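Local coordinates for protein precorrin-6A reductase (Rhodobacter capsulatus, PDB 4X7G) that catalyses the NADPH-dependent reduction of precorrin-6A, a step of cobalamin biosynthesis, holding dinucleotide and reduced precorrin between two Rossmann-fold domains, at residues Q105-A119 with L207-D221. Residues are numbered along the deposited sequence; the frame is centred on the assembly and turned at random.
Sequences QAGDRWTHVPDLAAA and LIAARSLGLPVILID
Arg211 and Asp108 form a salt bridge beside a parallel strand pair: Arg211 NE points straight at Asp108 OD1 (2.8 Å, 179°), within the guanidinium plane but above that of the carboxylate. Arg211 extends from its helix, CG anti to the backbone N (chi1 -170°), and the Gln105 amide stacks over one guanidinium face, planes 13° apart. Asp108 suits this turn because its other oxygen, OD2, accepts from Gln105 N at 2.8 Å. Replacing Arg211 by an alanine is likely to leave Asp108 OD1 without its charged mate and the Gln105 amide without its stacking partner. A water donates to Asp108 OD1 and Leu207 O and accepts from Trp110 NE1 (2.9 Å), satisfying the indole, whose ring touches Val217, Leu219 and Leu207. Arg109 NH2 donates to Gly214 O (2.8 Å); positive phi in this Schellman motif suits glycine. Val217 N donates to Arg109 O, Thr111 N to Val217 O, Leu219 N to Thr111 O, Val113 N to Leu219 O and Asp221 N to Val113 O. Strand 109-113 is outermost in the parallel sheet of one Rossmann-fold domain; 216-220 bonds onward to 192-196, and small Ala119 lets helix 116-122 approach branched Ile218 and Ile220, which with Val113 fill that buried face.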
# COMPACT_ATOMS: atom_id res chain seq x y z
N GLN A 105 -3.84 15.95 -12.72
CA GLN A 105 -3.66 16.44 -14.08
C GLN A 105 -4.97 16.85 -14.63
O GLN A 105 -6.01 16.81 -14.01
CB GLN A 105 -2.98 15.45 -14.97
CG GLN A 105 -3.58 14.11 -15.01
CD GLN A 105 -2.58 13.14 -15.58
OE1 GLN A 105 -1.58 12.79 -14.91
NE2 GLN A 105 -2.75 12.79 -16.84
N ALA A 106 -4.90 17.27 -15.91
CA ALA A 106 -6.08 17.74 -16.59
C ALA A 106 -7.17 16.70 -16.54
O ALA A 106 -6.85 15.50 -16.77
CB ALA A 106 -5.76 17.92 -18.07
N GLY A 107 -8.32 17.16 -16.16
CA GLY A 107 -9.51 16.34 -16.03
C GLY A 107 -9.78 15.80 -14.62
O GLY A 107 -10.88 15.40 -14.36
N ASP A 108 -8.75 15.77 -13.74
CA ASP A 108 -8.96 15.33 -12.32
C ASP A 108 -9.78 16.35 -11.59
O ASP A 108 -9.57 17.57 -11.77
CB ASP A 108 -7.61 15.13 -11.68
CG ASP A 108 -6.88 13.92 -12.16
OD1 ASP A 108 -7.52 12.89 -12.59
OD2 ASP A 108 -5.67 13.95 -12.17
N ARG A 109 -10.67 15.91 -10.72
CA ARG A 109 -11.39 16.77 -9.82
C ARG A 109 -11.18 16.28 -8.41
O ARG A 109 -11.91 15.37 -7.98
CB ARG A 109 -12.88 16.87 -10.15
CG ARG A 109 -13.66 17.93 -9.31
CD ARG A 109 -14.95 18.45 -9.99
NE ARG A 109 -15.77 17.32 -10.57
CZ ARG A 109 -16.93 16.88 -10.11
NH1 ARG A 109 -17.39 17.41 -9.00
NH2 ARG A 109 -17.60 15.88 -10.73
N TRP A 110 -10.15 16.73 -7.80
CA TRP A 110 -9.68 16.23 -6.51
C TRP A 110 -9.84 17.20 -5.41
O TRP A 110 -9.62 18.45 -5.60
CB TRP A 110 -8.23 15.82 -6.59
CG TRP A 110 -7.89 14.67 -7.50
CD1 TRP A 110 -8.75 13.91 -8.26
CD2 TRP A 110 -6.58 14.16 -7.72
NE1 TRP A 110 -8.01 12.93 -8.89
CE2 TRP A 110 -6.72 13.07 -8.63
CE3 TRP A 110 -5.32 14.48 -7.23
CZ2 TRP A 110 -5.62 12.33 -9.02
CZ3 TRP A 110 -4.25 13.69 -7.60
CH2 TRP A 110 -4.41 12.67 -8.52
N THR A 111 -10.20 16.73 -4.23
CA THR A 111 -10.01 17.50 -2.99
C THR A 111 -9.12 16.71 -2.08
O THR A 111 -9.12 15.45 -2.15
CB THR A 111 -11.29 17.92 -2.32
OG1 THR A 111 -12.10 16.74 -2.11
CG2 THR A 111 -12.07 18.92 -3.12
N HIS A 112 -8.35 17.34 -1.24
CA HIS A 112 -7.44 16.76 -0.33
C HIS A 112 -7.88 16.88 1.09
O HIS A 112 -8.43 17.98 1.46
CB HIS A 112 -6.05 17.51 -0.45
CG HIS A 112 -5.44 17.35 -1.79
ND1 HIS A 112 -5.62 18.10 -2.90
CD2 HIS A 112 -4.57 16.40 -2.10
CE1 HIS A 112 -4.88 17.58 -3.91
NE2 HIS A 112 -4.27 16.55 -3.43
N VAL A 113 -7.69 15.85 1.86
CA VAL A 113 -7.98 15.81 3.29
C VAL A 113 -6.81 15.13 4.00
O VAL A 113 -6.07 14.36 3.40
CB VAL A 113 -9.27 15.09 3.58
CG1 VAL A 113 -10.47 15.85 3.00
CG2 VAL A 113 -9.30 13.66 3.12
N PRO A 114 -6.64 15.43 5.28
CA PRO A 114 -5.42 14.96 5.95
C PRO A 114 -5.47 13.54 6.39
O PRO A 114 -4.35 12.96 6.62
CB PRO A 114 -5.33 15.88 7.19
CG PRO A 114 -6.76 16.27 7.48
CD PRO A 114 -7.27 16.55 6.05
N ASP A 115 -6.61 12.93 6.56
CA ASP A 115 -6.72 11.62 7.16
C ASP A 115 -8.08 11.07 6.88
O ASP A 115 -8.93 11.75 6.23
CB ASP A 115 -6.39 11.67 8.67
CG ASP A 115 -7.25 12.60 9.40
OD1 ASP A 115 -8.44 12.82 9.14
OD2 ASP A 115 -6.59 13.20 10.37
N LEU A 116 -8.32 9.83 7.27
CA LEU A 116 -9.54 9.20 7.00
C LEU A 116 -10.77 9.85 7.59
O LEU A 116 -11.82 9.98 6.98
CB LEU A 116 -9.41 7.75 7.45
CG LEU A 116 -8.63 6.83 6.49
CD1 LEU A 116 -7.93 5.64 7.18
CD2 LEU A 116 -9.60 6.38 5.44
N ALA A 117 -10.63 10.30 8.87
CA ALA A 117 -11.79 10.98 9.51
C ALA A 117 -12.22 12.26 8.75
O ALA A 117 -13.36 12.58 8.61
CB ALA A 117 -11.53 11.33 11.00
N ALA A 118 -11.25 12.96 8.21
CA ALA A 118 -11.56 14.14 7.42
C ALA A 118 -12.21 13.79 6.08
O ALA A 118 -13.03 14.51 5.54
CB ALA A 118 -10.34 14.98 7.18
N ALA A 119 -11.89 12.58 5.52
CA ALA A 119 -12.57 12.16 4.35
C ALA A 119 -14.04 11.87 4.61
O ALA A 119 -14.91 12.17 3.83
CB ALA A 119 -11.89 10.88 3.76
N LEU A 207 -8.25 6.23 -10.17
CA LEU A 207 -8.17 7.69 -10.43
C LEU A 207 -8.40 8.00 -11.91
O LEU A 207 -9.07 8.94 -12.28
CB LEU A 207 -6.82 8.26 -10.05
CG LEU A 207 -6.42 8.02 -8.63
CD1 LEU A 207 -4.97 8.51 -8.42
CD2 LEU A 207 -7.38 8.68 -7.65
N ILE A 208 -7.84 7.14 -12.78
CA ILE A 208 -8.03 7.33 -14.23
C ILE A 208 -9.44 7.04 -14.63
O ILE A 208 -10.07 7.74 -15.44
CB ILE A 208 -6.97 6.47 -14.97
CG1 ILE A 208 -5.55 6.82 -14.56
CG2 ILE A 208 -7.17 6.61 -16.49
CD1 ILE A 208 -4.43 5.83 -14.86
N ALA A 209 -10.00 5.94 -14.04
CA ALA A 209 -11.38 5.63 -14.23
C ALA A 209 -12.30 6.76 -13.81
O ALA A 209 -13.25 7.14 -14.50
CB ALA A 209 -11.71 4.31 -13.53
N ALA A 210 -12.07 7.31 -12.61
CA ALA A 210 -12.85 8.43 -12.18
C ALA A 210 -12.76 9.59 -13.15
O ALA A 210 -13.76 10.23 -13.41
CB ALA A 210 -12.43 8.87 -10.74
N ARG A 211 -11.55 9.87 -13.61
CA ARG A 211 -11.38 10.95 -14.57
C ARG A 211 -12.22 10.70 -15.84
O ARG A 211 -12.89 11.62 -16.32
CB ARG A 211 -9.91 11.09 -14.88
CG ARG A 211 -9.52 12.31 -15.68
CD ARG A 211 -8.10 12.28 -16.21
NE ARG A 211 -7.11 11.95 -15.24
CZ ARG A 211 -6.07 11.27 -15.47
NH1 ARG A 211 -5.70 10.86 -16.67
NH2 ARG A 211 -5.31 10.90 -14.45
N SER A 212 -12.27 9.49 -16.31
CA SER A 212 -13.08 9.14 -17.53
C SER A 212 -14.51 9.34 -17.32
O SER A 212 -15.24 9.56 -18.34
CB SER A 212 -12.76 7.73 -18.00
OG SER A 212 -13.48 6.73 -17.29
N LEU A 213 -15.01 9.23 -16.09
CA LEU A 213 -16.39 9.41 -15.72
C LEU A 213 -16.73 10.76 -15.19
O LEU A 213 -17.90 11.04 -14.83
CB LEU A 213 -16.76 8.27 -14.72
CG LEU A 213 -16.99 6.91 -15.30
CD1 LEU A 213 -16.70 5.77 -14.27
CD2 LEU A 213 -18.32 6.76 -15.95
N GLY A 214 -15.75 11.65 -15.07
CA GLY A 214 -16.05 12.94 -14.55
C GLY A 214 -16.36 12.97 -13.08
O GLY A 214 -17.11 13.85 -12.66
N LEU A 215 -15.81 12.02 -12.30
CA LEU A 215 -16.20 11.93 -10.90
C LEU A 215 -15.17 12.61 -10.00
O LEU A 215 -13.97 12.63 -10.35
CB LEU A 215 -16.21 10.49 -10.51
CG LEU A 215 -17.21 9.61 -11.25
CD1 LEU A 215 -17.15 8.12 -10.83
CD2 LEU A 215 -18.60 10.15 -11.14
N PRO A 216 -15.60 13.15 -8.87
CA PRO A 216 -14.68 13.71 -7.87
C PRO A 216 -14.02 12.61 -7.05
O PRO A 216 -14.65 11.57 -6.79
CB PRO A 216 -15.61 14.57 -7.05
CG PRO A 216 -16.90 13.77 -7.01
CD PRO A 216 -17.01 13.24 -8.42
N VAL A 217 -12.82 12.91 -6.62
CA VAL A 217 -12.05 12.06 -5.73
C VAL A 217 -11.76 12.83 -4.47
O VAL A 217 -11.30 14.01 -4.57
CB VAL A 217 -10.76 11.56 -6.35
CG1 VAL A 217 -9.99 10.67 -5.41
CG2 VAL A 217 -11.02 10.86 -7.67
N ILE A 218 -12.00 12.27 -3.30
CA ILE A 218 -11.55 12.79 -2.00
C ILE A 218 -10.31 12.02 -1.67
O ILE A 218 -10.38 10.79 -1.49
CB ILE A 218 -12.61 12.59 -0.96
CG1 ILE A 218 -13.85 13.42 -1.30
CG2 ILE A 218 -12.12 12.93 0.45
CD1 ILE A 218 -15.13 12.99 -0.61
N LEU A 219 -9.16 12.66 -1.72
CA LEU A 219 -7.84 12.04 -1.68
C LEU A 219 -7.19 12.31 -0.35
O LEU A 219 -7.01 13.49 0.04
CB LEU A 219 -6.98 12.59 -2.87
CG LEU A 219 -5.68 11.92 -3.08
CD1 LEU A 219 -5.83 10.48 -3.46
CD2 LEU A 219 -4.90 12.68 -4.14
N ILE A 220 -6.81 11.27 0.36
CA ILE A 220 -6.28 11.40 1.69
C ILE A 220 -4.73 11.51 1.57
O ILE A 220 -4.04 10.69 0.96
CB ILE A 220 -6.63 10.19 2.54
CG1 ILE A 220 -8.17 10.04 2.62
CG2 ILE A 220 -6.05 10.30 3.93
CD1 ILE A 220 -8.65 8.66 2.88
N ASP A 221 -4.20 12.58 2.19
CA ASP A 221 -2.76 12.77 2.21
C ASP A 221 -2.09 11.71 3.06
O ASP A 221 -2.59 11.16 4.00
CB ASP A 221 -2.52 14.20 2.77
CG ASP A 221 -3.06 15.30 1.83
OD1 ASP A 221 -3.18 15.13 0.61
OD2 ASP A 221 -3.21 16.36 2.41
O HOH W 1 -13.08 14.14 -13.05
O HOH W 2 -9.20 11.45 -11.07
O HOH W 3 -11.28 13.14 -10.69
O HOH W 4 -14.89 16.39 -13.11
O HOH W 5 -13.54 15.89 -4.35
O HOH W 6 -2.94 10.34 6.57